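Local coordinates for putative hemin transport system, substrate-binding protein (Burkholderia cenocepacia, PDB 5Y89) that binds heme, as a periplasmic protein that probably delivers it to an ABC-type hemin transporter in the inner membrane, at residues I9-A14 against G52-L57. Residues are numbered along the deposited sequence; the frame is centred on the assembly and turned at random.
Sequences IVIGGA and GYQRAL. With HEM (protoporphyrin IX containing Fe), chain C.
I11, at the C-terminal end of strand 6-11, faces the type I beta turn Y53-A56, with the CA atoms of I11 and Q54 5.9 Å apart; the chain then passes through G12, the N-cap residue of helix 13-21. This is the heme cleft of a periplasmic binding protein, where N of G13, opening that helix, comes to 3.6 Å from heme O2D and the loop 52-57 supplies the ligands. The protein contact is small and buried. CG2 of I11, the branch anti to the backbone N (CG1 is beside that N, chi1 -52°), lies 3.9 Å from CA of Q54 and also packs on CD1 of L57. The extended Q54 chain runs alongside I11 to bring NE2 within 3.4 Å of CA of G12, whose backbone angles favour glycine.

From there Q54 NE2 donates to heme O2D (2.6 Å), while NH1 and NH2 of R55 both reach O1D, so one propionate is gripped through both oxygens. The R55 guanidinium lies between OE1 of Q54 over one face and the porphyrin over the other, and NH2 also forms a salt bridge with E75. The Y53 ring, inclined to the porphyrin plane by roughly 35°, turns one face, near its rim, to C1C and supplies the axial oxygen, OH to iron 2.0 Å. That same OH accepts a hydrogen bond from NH1 of R55 at 2.8 Å, tilted 28° from the guanidinium plane.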
ATOM      1  N   ILE A   9     -11.930 -15.529   0.747  1.00 53.01           N
ATOM      2  CA  ILE A   9     -11.005 -14.788   1.595  1.00 51.45           C
ATOM      3  C   ILE A   9     -10.109 -13.944   0.705  1.00 51.05           C
ATOM      4  O   ILE A   9      -9.564 -14.428  -0.295  1.00 51.21           O
ATOM      5  CB  ILE A   9     -10.146 -15.736   2.456  1.00 48.94           C
ATOM      6  CG1 ILE A   9     -10.993 -16.366   3.506  1.00 48.62           C
ATOM      7  CG2 ILE A   9      -9.017 -14.969   3.171  1.00 49.65           C
ATOM      8  CD1 ILE A   9     -10.317 -17.531   4.187  1.00 50.23           C
ATOM      9  N   VAL A  10      -9.923 -12.680   1.091  1.00 52.19           N
ATOM     10  CA  VAL A  10      -9.020 -11.758   0.360  1.00 53.38           C
ATOM     11  C   VAL A  10      -7.788 -11.437   1.227  1.00 51.47           C
ATOM     12  O   VAL A  10      -7.911 -11.170   2.423  1.00 49.43           O
ATOM     13  CB  VAL A  10      -9.680 -10.425  -0.054  1.00 55.88           C
ATOM     14  CG1 VAL A  10     -10.817 -10.683  -1.014  1.00 60.42           C
ATOM     15  CG2 VAL A  10     -10.259  -9.687   1.139  1.00 59.55           C
ATOM     16  N   ILE A  11      -6.615 -11.461   0.601  1.00 49.51           N
ATOM     17  CA  ILE A  11      -5.365 -11.185   1.240  1.00 48.07           C
ATOM     18  C   ILE A  11      -4.684 -10.051   0.476  1.00 49.18           C
ATOM     19  O   ILE A  11      -4.231 -10.250  -0.682  1.00 50.26           O
ATOM     20  CB  ILE A  11      -4.389 -12.386   1.248  1.00 45.33           C
ATOM     21  CG1 ILE A  11      -5.015 -13.623   1.792  1.00 42.19           C
ATOM     22  CG2 ILE A  11      -3.124 -12.032   2.045  1.00 43.68           C
ATOM     23  CD1 ILE A  11      -5.447 -13.565   3.235  1.00 43.43           C
ATOM     24  N   GLY A  12      -4.621  -8.887   1.123  1.00 48.94           N
ATOM     25  CA  GLY A  12      -4.139  -7.671   0.497  1.00 51.51           C
ATOM     26  C   GLY A  12      -5.258  -6.643   0.449  1.00 54.87           C
ATOM     27  O   GLY A  12      -6.248  -6.806  -0.302  1.00 50.97           O
ATOM     28  N   GLY A  13      -5.083  -5.562   1.209  1.00 53.31           N
ATOM     29  CA  GLY A  13      -6.138  -4.569   1.357  1.00 57.00           C
ATOM     30  C   GLY A  13      -6.738  -4.004   0.077  1.00 56.93           C
ATOM     31  O   GLY A  13      -7.926  -3.693   0.029  1.00 54.26           O
ATOM     32  N   ALA A  14      -5.901  -3.828  -0.945  1.00 57.29           N
ATOM     33  CA  ALA A  14      -6.375  -3.286  -2.218  1.00 57.94           C
ATOM     34  C   ALA A  14      -7.384  -4.211  -2.860  1.00 61.13           C
ATOM     35  O   ALA A  14      -8.393  -3.771  -3.451  1.00 65.73           O
ATOM     36  CB  ALA A  14      -5.213  -3.033  -3.160  1.00 58.22           C
ATOM     37  N   GLY A  52      -5.050 -13.238  10.001  1.00 46.75           N
ATOM     38  CA  GLY A  52      -3.640 -12.899  10.185  1.00 46.47           C
ATOM     39  C   GLY A  52      -3.226 -11.760   9.307  1.00 43.89           C
ATOM     40  O   GLY A  52      -4.101 -11.029   8.810  1.00 41.99           O
ATOM     41  N   TYR A  53      -1.903 -11.623   9.107  1.00 42.23           N
ATOM     42  CA  TYR A  53      -1.303 -10.523   8.356  1.00 40.43           C
ATOM     43  C   TYR A  53      -0.742 -11.054   7.044  1.00 39.94           C
ATOM     44  O   TYR A  53      -0.126 -12.103   7.006  1.00 43.50           O
ATOM     45  CB  TYR A  53      -0.150  -9.845   9.175  1.00 41.30           C
ATOM     46  CG  TYR A  53       0.722  -8.869   8.388  1.00 39.40           C
ATOM     47  CD1 TYR A  53       0.157  -7.794   7.725  1.00 42.28           C
ATOM     48  CD2 TYR A  53       2.090  -9.064   8.250  1.00 40.13           C
ATOM     49  CE1 TYR A  53       0.933  -6.927   6.942  1.00 40.80           C
ATOM     50  CE2 TYR A  53       2.890  -8.192   7.517  1.00 39.59           C
ATOM     51  CZ  TYR A  53       2.304  -7.119   6.829  1.00 42.73           C
ATOM     52  OH  TYR A  53       3.110  -6.180   6.070  1.00 39.91           O
ATOM     53  N   GLN A  54      -0.949 -10.292   5.999  1.00 40.64           N
ATOM     54  CA  GLN A  54      -0.566 -10.587   4.640  1.00 43.38           C
ATOM     55  C   GLN A  54       0.777 -11.267   4.459  1.00 46.04           C
ATOM     56  O   GLN A  54       0.883 -12.195   3.641  1.00 45.24           O
ATOM     57  CB  GLN A  54      -0.527  -9.252   3.887  1.00 45.05           C
ATOM     58  CG  GLN A  54      -0.127  -9.329   2.416  1.00 44.50           C
ATOM     59  CD  GLN A  54      -0.344  -8.037   1.667  1.00 44.55           C
ATOM     60  OE1 GLN A  54       0.248  -7.802   0.626  1.00 46.98           O
ATOM     61  NE2 GLN A  54      -1.232  -7.202   2.168  1.00 47.03           N
ATOM     62  N   ARG A  55       1.800 -10.772   5.155  1.00 44.59           N
ATOM     63  CA  ARG A  55       3.166 -11.280   4.937  1.00 46.51           C
ATOM     64  C   ARG A  55       3.621 -12.277   6.018  1.00 44.14           C
ATOM     65  O   ARG A  55       4.734 -12.726   5.984  1.00 44.29           O
ATOM     66  CB  ARG A  55       4.158 -10.118   4.793  1.00 45.40           C
ATOM     67  CG  ARG A  55       3.876  -9.219   3.583  1.00 44.58           C
ATOM     68  CD  ARG A  55       4.749  -7.975   3.493  1.00 43.05           C
ATOM     69  NE  ARG A  55       4.344  -7.139   2.368  1.00 41.13           N
ATOM     70  CZ  ARG A  55       3.265  -6.368   2.325  1.00 40.62           C
ATOM     71  NH1 ARG A  55       2.440  -6.270   3.369  1.00 41.89           N
ATOM     72  NH2 ARG A  55       2.956  -5.699   1.208  1.00 38.21           N
ATOM     73  N   ALA A  56       2.743 -12.661   6.914  1.00 43.96           N
ATOM     74  CA  ALA A  56       3.106 -13.605   8.008  1.00 44.78           C
ATOM     75  C   ALA A  56       1.910 -14.513   8.255  1.00 43.97           C
ATOM     76  O   ALA A  56       1.514 -14.754   9.394  1.00 43.19           O
ATOM     77  CB  ALA A  56       3.522 -12.868   9.303  1.00 41.42           C
ATOM     78  N   LEU A  57       1.374 -15.070   7.161  1.00 43.61           N
ATOM     79  CA  LEU A  57       0.190 -15.925   7.244  1.00 43.44           C
ATOM     80  C   LEU A  57       0.520 -17.281   7.824  1.00 42.37           C
ATOM     81  O   LEU A  57       1.592 -17.844   7.615  1.00 43.83           O
ATOM     82  CB  LEU A  57      -0.425 -16.105   5.866  1.00 44.86           C
ATOM     83  CG  LEU A  57      -0.898 -14.821   5.193  1.00 47.64           C
ATOM     84  CD1 LEU A  57      -1.073 -15.050   3.708  1.00 49.28           C
ATOM     85  CD2 LEU A  57      -2.176 -14.344   5.827  1.00 48.24           C
TER
HETATM   86  CHA HEM C 401       3.024  -2.980   3.467  0.50 37.97           C
HETATM   87  CHB HEM C 401       6.742  -4.958   5.839  0.50 34.85           C
HETATM   88  CHC HEM C 401       3.972  -5.454   9.803  0.50 37.01           C
HETATM   89  CHD HEM C 401       0.321  -3.378   7.483  0.50 39.66           C
HETATM   90  C1A HEM C 401       4.248  -3.474   3.797  0.50 37.22           C
HETATM   91  C2A HEM C 401       5.309  -3.560   2.880  0.50 37.84           C
HETATM   92  C3A HEM C 401       6.367  -4.097   3.539  0.50 36.03           C
HETATM   93  C4A HEM C 401       5.949  -4.382   4.858  0.50 35.84           C
HETATM   94  CMA HEM C 401       7.691  -4.471   2.920  0.50 35.73           C
HETATM   95  CAA HEM C 401       5.267  -3.065   1.454  0.50 39.29           C
HETATM   96  CBA HEM C 401       5.800  -1.604   1.429  0.50 41.16           C
HETATM   97  CGA HEM C 401       6.237  -1.141   0.033  0.50 42.36           C
HETATM   98  O1A HEM C 401       6.109  -1.878  -1.010  0.50 41.31           O
HETATM   99  O2A HEM C 401       6.713   0.034  -0.072  0.50 41.57           O
HETATM  100  C1B HEM C 401       6.330  -5.140   7.170  0.50 35.33           C
HETATM  101  C2B HEM C 401       7.153  -5.785   8.168  0.50 34.72           C
HETATM  102  C3B HEM C 401       6.418  -5.917   9.325  0.50 36.48           C
HETATM  103  C4B HEM C 401       5.045  -5.431   8.924  0.50 37.17           C
HETATM  104  CMB HEM C 401       8.627  -6.101   8.027  0.50 34.67           C
HETATM  105  CAB HEM C 401       6.826  -6.474  10.681  0.50 37.52           C
HETATM  106  CBB HEM C 401       8.020  -7.079  10.953  0.50 35.95           C
HETATM  107  C1C HEM C 401       2.700  -4.995   9.523  0.50 38.23           C
HETATM  108  C2C HEM C 401       1.549  -5.096  10.381  0.50 39.46           C
HETATM  109  C3C HEM C 401       0.537  -4.454   9.667  0.50 40.22           C
HETATM  110  C4C HEM C 401       1.094  -3.992   8.445  0.50 39.23           C
HETATM  111  CMC HEM C 401       1.439  -5.743  11.755  0.50 39.30           C
HETATM  112  CAC HEM C 401      -0.904  -4.252   9.952  0.50 40.86           C
HETATM  113  CBC HEM C 401      -1.401  -4.722  11.052  0.50 41.74           C
HETATM  114  C1D HEM C 401       0.808  -3.090   6.218  0.50 39.88           C
HETATM  115  C2D HEM C 401      -0.028  -2.363   5.228  0.50 39.89           C
HETATM  116  C3D HEM C 401       0.689  -2.319   4.121  0.50 39.25           C
HETATM  117  C4D HEM C 401       1.999  -2.929   4.443  0.50 39.09           C
HETATM  118  CMD HEM C 401      -1.450  -1.901   5.418  0.50 40.97           C
HETATM  119  CAD HEM C 401       0.279  -1.708   2.800  0.50 41.22           C
HETATM  120  CBD HEM C 401      -0.901  -2.426   2.138  0.50 41.55           C
HETATM  121  CGD HEM C 401      -0.625  -3.902   1.914  0.50 41.35           C
HETATM  122  O1D HEM C 401       0.566  -4.350   1.890  0.50 38.00           O
HETATM  123  O2D HEM C 401      -1.610  -4.683   1.759  0.50 40.11           O
HETATM  124  NA  HEM C 401       4.608  -4.110   4.977  0.50 37.44           N
HETATM  125  NB  HEM C 401       5.077  -5.133   7.599  0.50 36.94           N
HETATM  126  NC  HEM C 401       2.319  -4.509   8.344  0.50 37.21           N
HETATM  127  ND  HEM C 401       1.977  -3.494   5.680  0.50 38.53           N
HETATM  128 FE   HEM C 401       3.394  -4.304   6.609  0.50 38.50          FE